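Local atomic coordinates of kinetochore protein Mis16 (Schizosaccharomyces japonicus, PDB entry 4XYH), a protein that binds histone H4 and, separately, the CENP-A-specific chaperone Scm3, as a WD-repeat kinetochore protein probably involved in placing CENP-A at centromeres. Residues 53-58 with 134-139; 128-133 with 155-160; 349-354 with 372-377. One frame throughout, in Å; residues are numbered along the deposited sequence.

Contact 1 (53-58 with 134-139)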
loop_
_atom_site.group_PDB
_atom_site.type_symbol
_atom_site.label_atom_id
_atom_site.label_comp_id
_atom_site.label_asym_id
_atom_site.label_seq_id
_atom_site.Cartn_x
_atom_site.Cartn_y
_atom_site.Cartn_z
ATOM N N SER A 53 5.327 -2.680 -11.716
ATOM C CA SER A 53 5.395 -3.111 -10.334
ATOM C C SER A 53 4.011 -2.996 -9.707
ATOM O O SER A 53 3.297 -2.018 -9.935
ATOM C CB SER A 53 6.412 -2.278 -9.548
ATOM O OG SER A 53 6.479 -2.733 -8.197
ATOM N N LEU A 54 3.631 -3.997 -8.924
ATOM C CA LEU A 54 2.364 -3.960 -8.192
ATOM C C LEU A 54 2.529 -3.351 -6.800
ATOM O O LEU A 54 1.538 -3.099 -6.098
ATOM C CB LEU A 54 1.787 -5.367 -8.062
ATOM C CG LEU A 54 1.334 -5.981 -9.384
ATOM C CD1 LEU A 54 1.086 -7.478 -9.257
ATOM C CD2 LEU A 54 0.066 -5.260 -9.820
ATOM N N THR A 55 3.774 -3.128 -6.397
ATOM C CA THR A 55 4.058 -2.745 -5.016
ATOM C C THR A 55 5.172 -1.699 -4.920
ATOM O O THR A 55 6.091 -1.666 -5.751
ATOM C CB THR A 55 4.439 -4.000 -4.174
ATOM O OG1 THR A 55 4.640 -3.633 -2.793
ATOM C CG2 THR A 55 5.728 -4.682 -4.748
ATOM N N VAL A 56 5.082 -0.837 -3.910
ATOM C CA VAL A 56 6.135 0.131 -3.651
ATOM C C VAL A 56 6.125 0.482 -2.172
ATOM O O VAL A 56 5.072 0.577 -1.555
ATOM C CB VAL A 56 5.979 1.432 -4.508
ATOM C CG1 VAL A 56 4.709 2.198 -4.142
ATOM C CG2 VAL A 56 7.187 2.347 -4.335
ATOM N N GLU A 57 7.313 0.651 -1.605
ATOM C CA GLU A 57 7.470 1.027 -0.209
ATOM C C GLU A 57 8.799 1.749 -0.066
ATOM O O GLU A 57 9.811 1.298 -0.614
ATOM C CB GLU A 57 7.414 -0.198 0.713
ATOM C CG GLU A 57 7.092 0.149 2.166
ATOM C CD GLU A 57 7.152 -1.051 3.108
ATOM O OE1 GLU A 57 7.749 -2.073 2.726
ATOM O OE2 GLU A 57 6.614 -0.976 4.244
ATOM N N TRP A 58 8.786 2.884 0.638
ATOM C CA TRP A 58 10.018 3.606 0.978
ATOM C C TRP A 58 10.745 2.917 2.119
ATOM O O TRP A 58 10.123 2.577 3.126
ATOM C CB TRP A 58 9.734 5.050 1.409
ATOM C CG TRP A 58 9.223 5.940 0.356
ATOM C CD1 TRP A 58 7.920 6.210 0.080
ATOM C CD2 TRP A 58 9.998 6.704 -0.562
ATOM N NE1 TRP A 58 7.831 7.101 -0.961
ATOM C CE2 TRP A 58 9.097 7.414 -1.379
ATOM C CE3 TRP A 58 11.370 6.856 -0.777
ATOM C CZ2 TRP A 58 9.519 8.268 -2.391
ATOM C CZ3 TRP A 58 11.788 7.700 -1.784
ATOM C CH2 TRP A 58 10.864 8.399 -2.579
ATOM N N VAL A 134 5.393 -10.224 -8.013
ATOM C CA VAL A 134 5.468 -9.724 -6.656
ATOM C C VAL A 134 4.171 -8.951 -6.376
ATOM O O VAL A 134 4.066 -7.770 -6.691
ATOM C CB VAL A 134 6.704 -8.841 -6.435
ATOM C CG1 VAL A 134 6.787 -8.426 -4.991
ATOM C CG2 VAL A 134 7.972 -9.592 -6.836
ATOM N N ASN A 135 3.168 -9.632 -5.822
ATOM C CA ASN A 135 1.890 -8.970 -5.552
ATOM C C ASN A 135 2.035 -7.862 -4.508
ATOM O O ASN A 135 1.481 -6.784 -4.663
ATOM C CB ASN A 135 0.846 -9.981 -5.096
ATOM C CG ASN A 135 0.179 -10.700 -6.258
ATOM O OD1 ASN A 135 0.533 -10.503 -7.430
ATOM N ND2 ASN A 135 -0.811 -11.527 -5.938
ATOM N N LYS A 136 2.810 -8.127 -3.460
ATOM C CA LYS A 136 3.070 -7.124 -2.439
ATOM C C LYS A 136 4.393 -7.435 -1.765
ATOM O O LYS A 136 4.758 -8.598 -1.629
ATOM C CB LYS A 136 1.939 -7.066 -1.395
ATOM C CG LYS A 136 2.100 -5.890 -0.408
ATOM C CD LYS A 136 0.828 -5.548 0.349
ATOM C CE LYS A 136 -0.152 -4.771 -0.532
ATOM N NZ LYS A 136 -1.471 -4.623 0.144
ATOM N N ALA A 137 5.119 -6.388 -1.372
ATOM C CA ALA A 137 6.401 -6.545 -0.689
ATOM C C ALA A 137 6.521 -5.536 0.450
ATOM O O ALA A 137 6.431 -4.323 0.234
ATOM C CB ALA A 137 7.548 -6.387 -1.673
ATOM N N ARG A 138 6.743 -6.038 1.661
ATOM C CA ARG A 138 6.853 -5.184 2.845
ATOM C C ARG A 138 8.069 -5.551 3.717
ATOM O O ARG A 138 8.299 -6.735 3.991
ATOM C CB ARG A 138 5.564 -5.292 3.669
ATOM C CG ARG A 138 4.302 -4.776 2.950
ATOM C CD ARG A 138 4.359 -3.253 2.766
ATOM N NE ARG A 138 3.179 -2.678 2.120
ATOM C CZ ARG A 138 3.107 -2.359 0.828
ATOM N NH1 ARG A 138 4.143 -2.583 0.025
ATOM N NH2 ARG A 138 1.997 -1.814 0.332
ATOM N N PHE A 139 8.826 -4.555 4.179
ATOM C CA PHE A 139 10.013 -4.830 4.994
ATOM C C PHE A 139 9.608 -4.943 6.481
ATOM O O PHE A 139 8.683 -4.286 6.930
ATOM C CB PHE A 139 11.093 -3.746 4.788
ATOM C CG PHE A 139 10.686 -2.359 5.262
ATOM C CD1 PHE A 139 10.666 -2.040 6.618
ATOM C CD2 PHE A 139 10.331 -1.371 4.345
ATOM C CE1 PHE A 139 10.270 -0.768 7.061
ATOM C CE2 PHE A 139 9.947 -0.091 4.774
ATOM C CZ PHE A 139 9.917 0.209 6.135
HETATM O O HOH W 1 5.200 -6.111 -8.523
HETATM O O HOH W 2 7.034 -2.787 -2.106
HETATM O O HOH W 3 6.459 -2.665 6.380
#

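Contact 2 (128-133 with 155-160)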
loop_
_atom_site.group_PDB
_atom_site.type_symbol
_atom_site.label_atom_id
_atom_site.label_comp_id
_atom_site.label_asym_id
_atom_site.label_seq_id
_atom_site.Cartn_x
_atom_site.Cartn_y
_atom_site.Cartn_z
ATOM N N ILE A 128 16.380 -9.487 -7.018
ATOM C CA ILE A 128 16.452 -10.812 -6.431
ATOM C C ILE A 128 15.397 -11.699 -7.060
ATOM O O ILE A 128 14.241 -11.301 -7.149
ATOM C CB ILE A 128 16.252 -10.764 -4.905
ATOM C CG1 ILE A 128 17.184 -9.718 -4.282
ATOM C CG2 ILE A 128 16.450 -12.153 -4.313
ATOM C CD1 ILE A 128 16.653 -9.085 -3.013
ATOM N N HIS A 129 15.787 -12.904 -7.480
ATOM C CA HIS A 129 14.826 -13.849 -8.059
ATOM C C HIS A 129 13.632 -14.062 -7.136
ATOM O O HIS A 129 13.789 -14.296 -5.931
ATOM C CB HIS A 129 15.487 -15.193 -8.382
ATOM C CG HIS A 129 16.373 -15.145 -9.590
ATOM N ND1 HIS A 129 16.652 -16.252 -10.361
ATOM C CD2 HIS A 129 17.033 -14.110 -10.167
ATOM C CE1 HIS A 129 17.436 -15.899 -11.367
ATOM N NE2 HIS A 129 17.685 -14.607 -11.268
ATOM N N HIS A 130 12.448 -13.966 -7.737
ATOM C CA HIS A 130 11.167 -14.090 -7.056
ATOM C C HIS A 130 10.231 -15.018 -7.844
ATOM O O HIS A 130 10.169 -14.941 -9.074
ATOM C CB HIS A 130 10.532 -12.704 -6.886
ATOM C CG HIS A 130 9.289 -12.704 -6.051
ATOM N ND1 HIS A 130 8.039 -12.960 -6.586
ATOM C CD2 HIS A 130 9.099 -12.479 -4.731
ATOM C CE1 HIS A 130 7.139 -12.891 -5.621
ATOM N NE2 HIS A 130 7.749 -12.603 -4.484
ATOM N N GLU A 131 9.521 -15.893 -7.137
ATOM C CA GLU A 131 8.561 -16.821 -7.759
ATOM C C GLU A 131 7.186 -16.194 -7.989
ATOM O O GLU A 131 6.450 -15.914 -7.047
ATOM C CB GLU A 131 8.386 -18.084 -6.907
ATOM C CG GLU A 131 9.667 -18.854 -6.680
ATOM C CD GLU A 131 9.432 -20.280 -6.175
ATOM O OE1 GLU A 131 8.361 -20.570 -5.583
ATOM O OE2 GLU A 131 10.338 -21.118 -6.376
ATOM N N GLY A 132 6.838 -15.984 -9.250
ATOM C CA GLY A 132 5.573 -15.374 -9.577
ATOM C C GLY A 132 5.672 -13.876 -9.425
ATOM O O GLY A 132 6.704 -13.357 -8.959
ATOM N N ASP A 133 4.603 -13.188 -9.829
ATOM C CA ASP A 133 4.493 -11.742 -9.687
ATOM C C ASP A 133 4.718 -11.341 -8.235
ATOM O O ASP A 133 4.288 -12.042 -7.314
ATOM C CB ASP A 133 3.117 -11.251 -10.139
ATOM C CG ASP A 133 2.815 -11.560 -11.606
ATOM O OD1 ASP A 133 3.756 -11.644 -12.417
ATOM O OD2 ASP A 133 1.615 -11.701 -11.952
ATOM N N ASN A 155 1.744 -18.368 -2.103
ATOM C CA ASN A 155 2.894 -18.582 -1.219
ATOM C C ASN A 155 3.366 -17.236 -0.679
ATOM O O ASN A 155 3.449 -16.272 -1.434
ATOM C CB ASN A 155 4.073 -19.252 -1.943
ATOM C CG ASN A 155 3.760 -20.662 -2.442
ATOM O OD1 ASN A 155 3.016 -21.410 -1.820
ATOM N ND2 ASN A 155 4.361 -21.032 -3.562
ATOM N N GLY A 156 3.685 -17.159 0.611
ATOM C CA GLY A 156 4.440 -16.019 1.117
ATOM C C GLY A 156 5.920 -16.311 0.947
ATOM O O GLY A 156 6.301 -17.478 0.849
ATOM N N TYR A 157 6.759 -15.275 0.901
ATOM C CA TYR A 157 8.208 -15.482 0.862
ATOM C C TYR A 157 8.946 -14.542 1.812
ATOM O O TYR A 157 8.507 -13.419 2.080
ATOM C CB TYR A 157 8.756 -15.312 -0.560
ATOM C CG TYR A 157 8.200 -16.326 -1.545
ATOM C CD1 TYR A 157 8.734 -17.608 -1.626
ATOM C CD2 TYR A 157 7.133 -16.006 -2.380
ATOM C CE1 TYR A 157 8.236 -18.539 -2.517
ATOM C CE2 TYR A 157 6.613 -16.943 -3.283
ATOM C CZ TYR A 157 7.175 -18.201 -3.340
ATOM O OH TYR A 157 6.679 -19.126 -4.209
ATOM N N ILE A 158 10.075 -15.013 2.324
ATOM C CA ILE A 158 10.930 -14.181 3.146
ATOM C C ILE A 158 12.316 -14.053 2.529
ATOM O O ILE A 158 12.897 -15.042 2.069
ATOM C CB ILE A 158 11.058 -14.737 4.555
ATOM C CG1 ILE A 158 9.658 -14.940 5.158
ATOM C CG2 ILE A 158 11.896 -13.792 5.393
ATOM C CD1 ILE A 158 8.903 -13.641 5.484
ATOM N N PHE A 159 12.830 -12.828 2.519
ATOM C CA PHE A 159 14.160 -12.530 1.999
ATOM C C PHE A 159 14.962 -11.836 3.086
ATOM O O PHE A 159 14.438 -10.954 3.762
ATOM C CB PHE A 159 14.086 -11.625 0.764
ATOM C CG PHE A 159 13.308 -12.204 -0.390
ATOM C CD1 PHE A 159 11.916 -12.211 -0.377
ATOM C CD2 PHE A 159 13.965 -12.708 -1.512
ATOM C CE1 PHE A 159 11.198 -12.722 -1.453
ATOM C CE2 PHE A 159 13.250 -13.220 -2.586
ATOM C CZ PHE A 159 11.862 -13.220 -2.554
ATOM N N ASP A 160 16.219 -12.230 3.272
ATOM C CA ASP A 160 17.113 -11.529 4.197
ATOM C C ASP A 160 18.210 -10.800 3.405
ATOM O O ASP A 160 19.155 -11.444 2.947
ATOM C CB ASP A 160 17.726 -12.529 5.189
ATOM C CG ASP A 160 18.607 -11.863 6.237
ATOM O OD1 ASP A 160 18.886 -10.640 6.155
ATOM O OD2 ASP A 160 19.029 -12.575 7.165
#

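Contact 3 (349-354 with 372-377)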
loop_
_atom_site.group_PDB
_atom_site.type_symbol
_atom_site.label_atom_id
_atom_site.label_comp_id
_atom_site.label_asym_id
_atom_site.label_seq_id
_atom_site.Cartn_x
_atom_site.Cartn_y
_atom_site.Cartn_z
ATOM N N ARG A 349 -6.475 8.960 -10.420
ATOM C CA ARG A 349 -6.076 10.087 -9.579
ATOM C C ARG A 349 -5.556 9.639 -8.211
ATOM O O ARG A 349 -5.960 8.597 -7.676
ATOM C CB ARG A 349 -7.252 11.051 -9.380
ATOM C CG ARG A 349 -7.861 11.580 -10.666
ATOM C CD ARG A 349 -6.921 12.561 -11.359
ATOM N NE ARG A 349 -7.450 12.990 -12.650
ATOM C CZ ARG A 349 -6.981 12.585 -13.831
ATOM N NH1 ARG A 349 -5.944 11.741 -13.909
ATOM N NH2 ARG A 349 -7.551 13.034 -14.939
ATOM N N VAL A 350 -4.653 10.432 -7.648
ATOM C CA VAL A 350 -4.267 10.274 -6.245
ATOM C C VAL A 350 -4.734 11.516 -5.476
ATOM O O VAL A 350 -4.308 12.626 -5.758
ATOM C CB VAL A 350 -2.751 10.074 -6.084
ATOM C CG1 VAL A 350 -2.394 9.924 -4.622
ATOM C CG2 VAL A 350 -2.288 8.828 -6.848
ATOM N N CYS A 351 -5.632 11.335 -4.523
ATOM C CA CYS A 351 -6.128 12.462 -3.743
ATOM C C CYS A 351 -5.478 12.526 -2.364
ATOM O O CYS A 351 -5.322 11.511 -1.689
ATOM C CB CYS A 351 -7.650 12.383 -3.601
ATOM S SG CYS A 351 -8.558 12.636 -5.177
ATOM N N VAL A 352 -5.088 13.730 -1.959
ATOM C CA VAL A 352 -4.600 13.959 -0.607
ATOM C C VAL A 352 -5.698 14.681 0.168
ATOM O O VAL A 352 -6.230 15.687 -0.313
ATOM C CB VAL A 352 -3.306 14.796 -0.593
ATOM C CG1 VAL A 352 -2.760 14.912 0.831
ATOM C CG2 VAL A 352 -2.274 14.202 -1.548
ATOM N N TRP A 353 -6.044 14.162 1.345
ATOM C CA TRP A 353 -7.138 14.706 2.143
ATOM C C TRP A 353 -6.645 15.303 3.450
ATOM O O TRP A 353 -5.693 14.803 4.051
ATOM C CB TRP A 353 -8.169 13.632 2.460
ATOM C CG TRP A 353 -8.647 12.843 1.280
ATOM C CD1 TRP A 353 -8.069 11.723 0.759
ATOM C CD2 TRP A 353 -9.819 13.093 0.493
ATOM N NE1 TRP A 353 -8.801 11.266 -0.305
ATOM C CE2 TRP A 353 -9.883 12.085 -0.489
ATOM C CE3 TRP A 353 -10.823 14.068 0.526
ATOM C CZ2 TRP A 353 -10.908 12.027 -1.442
ATOM C CZ3 TRP A 353 -11.844 14.011 -0.424
ATOM C CH2 TRP A 353 -11.873 12.997 -1.393
ATOM N N ASP A 354 -7.314 16.363 3.894
ATOM C CA ASP A 354 -7.016 17.025 5.160
ATOM C C ASP A 354 -8.266 17.005 6.047
ATOM O O ASP A 354 -9.157 17.834 5.898
ATOM C CB ASP A 354 -6.545 18.458 4.901
ATOM C CG ASP A 354 -6.159 19.213 6.178
ATOM O OD1 ASP A 354 -6.553 18.815 7.293
ATOM O OD2 ASP A 354 -5.464 20.242 6.052
ATOM N N PRO A 372 -14.243 20.486 1.122
ATOM C CA PRO A 372 -13.198 21.301 1.754
ATOM C C PRO A 372 -12.003 20.456 2.202
ATOM O O PRO A 372 -10.865 20.928 2.180
ATOM C CB PRO A 372 -13.915 21.930 2.958
ATOM C CG PRO A 372 -15.118 21.060 3.197
ATOM C CD PRO A 372 -15.530 20.590 1.832
ATOM N N GLU A 373 -12.264 19.208 2.577
ATOM C CA GLU A 373 -11.210 18.330 3.072
ATOM C C GLU A 373 -10.323 17.772 1.937
ATOM O O GLU A 373 -9.309 17.143 2.211
ATOM C CB GLU A 373 -11.817 17.187 3.916
ATOM C CG GLU A 373 -12.768 16.226 3.183
ATOM C CD GLU A 373 -14.243 16.672 3.194
ATOM O OE1 GLU A 373 -14.508 17.897 3.261
ATOM O OE2 GLU A 373 -15.140 15.791 3.126
ATOM N N LEU A 374 -10.677 18.028 0.676
ATOM C CA LEU A 374 -9.848 17.590 -0.460
ATOM C C LEU A 374 -8.756 18.603 -0.778
ATOM O O LEU A 374 -8.986 19.602 -1.449
ATOM C CB LEU A 374 -10.696 17.341 -1.712
ATOM C CG LEU A 374 -9.966 16.911 -2.997
ATOM C CD1 LEU A 374 -9.141 15.682 -2.759
ATOM C CD2 LEU A 374 -10.949 16.637 -4.113
ATOM N N MET A 375 -7.560 18.314 -0.300
ATOM C CA MET A 375 -6.465 19.273 -0.279
ATOM C C MET A 375 -5.660 19.330 -1.582
ATOM O O MET A 375 -5.155 20.389 -1.955
ATOM C CB MET A 375 -5.538 18.925 0.878
ATOM C CG MET A 375 -4.508 19.964 1.178
ATOM S SD MET A 375 -3.083 19.234 2.008
ATOM C CE MET A 375 -1.883 19.490 0.710
ATOM N N PHE A 376 -5.524 18.188 -2.258
ATOM C CA PHE A 376 -4.675 18.083 -3.454
ATOM C C PHE A 376 -5.034 16.871 -4.296
ATOM O O PHE A 376 -5.335 15.789 -3.776
ATOM C CB PHE A 376 -3.201 18.007 -3.059
ATOM C CG PHE A 376 -2.243 18.120 -4.213
ATOM C CD1 PHE A 376 -1.824 19.364 -4.667
ATOM C CD2 PHE A 376 -1.722 16.989 -4.813
ATOM C CE1 PHE A 376 -0.924 19.479 -5.707
ATOM C CE2 PHE A 376 -0.821 17.092 -5.865
ATOM C CZ PHE A 376 -0.419 18.344 -6.316
ATOM N N MET A 377 -5.005 17.054 -5.606
ATOM C CA MET A 377 -5.188 15.940 -6.513
ATOM C C MET A 377 -3.980 15.794 -7.408
ATOM O O MET A 377 -3.556 16.746 -8.066
ATOM C CB MET A 377 -6.435 16.111 -7.366
ATOM C CG MET A 377 -6.443 15.175 -8.585
ATOM S SD MET A 377 -8.022 15.230 -9.436
ATOM C CE MET A 377 -9.145 14.989 -8.059
#

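Contact 1 (53-58 with 134-139)
Thr-55 OG1 meets the backbone of residues 134-139 at the Ala-137 amide. Ala-137 N donates to Thr-55 OG1 at 3.1 Å, with an angle of 152° at the hydrogen. Arg-138 NH1 adds a weak bond to the same oxygen, and a water lies 2.6 Å from Thr-55 OG1. That water donates to Ala-137 O. The threonine puts OG1 opposite its own backbone N (chi1 -177°), which sets CG2 against Val-134 CG1 and Ala-137 CB.

Arg-138 NH1 has a straighter bond to Ala-137 O at 2.9 Å. Its NH2 forms a salt bridge with Asp-387, which also accepts from Val-56 N.

Glu-57 stretches across to the Phe-139 amide. Phe-139 N donates to Glu-57 OE1 at 3.1 Å, on the syn lone pair of that oxygen. Glu-57 OE2 accepts a hydrogen bond from a second water, which also donates to Phe-139 O. A third water links Leu-54 N to Val-134 O, at 2.7 Å from each.

The two strands run nearly parallel, 15° apart, but their axes stay 7.1 Å apart. Side chains and waters therefore do the bridging. Strands 56-58 and 136-140 are edge strands of adjoining sheets, so this is a blade-to-blade junction near the middle of a WD-repeat beta-propeller.

Contact 2 (128-133 with 155-160)
Tyr-157 and Phe-159 of strand 156-160 both meet the ring of His-130, and the three rings form an aromatic cluster. The edge of Tyr-157 is turned to the face of His-130 in a T-shaped pair, with ring centroids 5.5 Å apart and planes at 69°. Phe-159 meets the same imidazole rim to rim, and here the planes are only 16° apart. CZ of Phe-159 lies 3.6 Å from His-130 CD2.

The imidazole swings out opposite its backbone N (chi1 -173°). This brings His-130 ND1 to Gly-132 O at 2.8 Å, with the oxygen almost in the ring plane. NE2 bonds to Thr-149, so both ring nitrogens are engaged and the ring's rotation is fixed.

Glu-131 has an extended chain beyond CG. It crosses Tyr-157 at about a right angle. Tyr-157 OH donates to Glu-131 OE1 at 2.6 Å, meeting it on the anti side and somewhat out of the carboxylate plane. Asn-155 ND2 donates to the same phenol oxygen. Ile-128 lays CG2 against Phe-159 CD2 at 3.8 Å, while His-129 O sits at the edge of that ring.

The strands run antiparallel but 10.0 Å apart, in two different sheets. Leu-89 of strand 87-97 and Thr-149 of strand 146-150 also touch Phe-159.

Contact 3 (349-354 with 372-377)
Trp-353 lies with one face of its six-membered ring against Leu-374. The methyl Leu-374 CD1 stands 3.9 Å from the centroid of the Trp-353 six-membered ring, only 8° off the ring normal, which makes a CH-pi contact. Leu-374 CB meets the rim at CZ3. The leucine sends CG opposite its backbone N (chi1 178°), and Leu-374 CD1 can then touch Cys-351 CB at 3.7 Å as well. The indole NE1 bonds to Thr-343 on strand 340-345.

On the same face of the sheet, Met-377 bends back at chi3 (-50°). Met-377 CE comes to Cys-351 SG at 3.8 Å. Met-377 SD lies 3.5 Å from Arg-349 CD and near the plane of the guanidinium, at the edge. The charge of Arg-349 is met by Glu-29, through a salt bridge.

The other face carries Val-352 against Phe-376, CB to CB. Tyr-41 meets the phenylalanine ring edge-to-face.

The strands are antiparallel and interrupted by a classic beta bulge. Met-375 and Phe-376 both face Val-352, and Val-352 O accepts from both their amides. Val-352 N returns a nearly straight bond to Phe-376 O at 2.8 Å. Past the bulge, Asp-354 N binds Glu-373 O at 2.7 Å. Glu-373 turns its carboxylate away to His-319.

With Trp-353 replaced by alanine, Leu-374 CD1 would probably lose the ring face it rests on, and Thr-343 its indole partner.

The bond pattern joins the two outer strands of one propeller blade. The chemistry divides accordingly: backbone bonds set the register, while carbon and sulfur groups pack on both faces. The charged ends of Arg-349 and Glu-373 find their partners beyond the two strands.

Overall arrangement
Contacts 1 and 2 are neighbours, with centres about 11 Å apart. They join the same two sheets, and residues 128-133 run directly into 134-139. Contact 1 is nearest the centre of the chain, about 8 Å from it, and is only partly buried. It relies on polar side chains and waters. Contact 2 lies further out, about 18 Å from the centre, yet it is buried and mainly aromatic. Contact 3 is on the opposite side of the chain's centre from contact 2 and is partly buried. It differs in kind: its strands pair by backbone hydrogen bonds within one sheet, whereas contacts 1 and 2 bridge separate sheets through side chains.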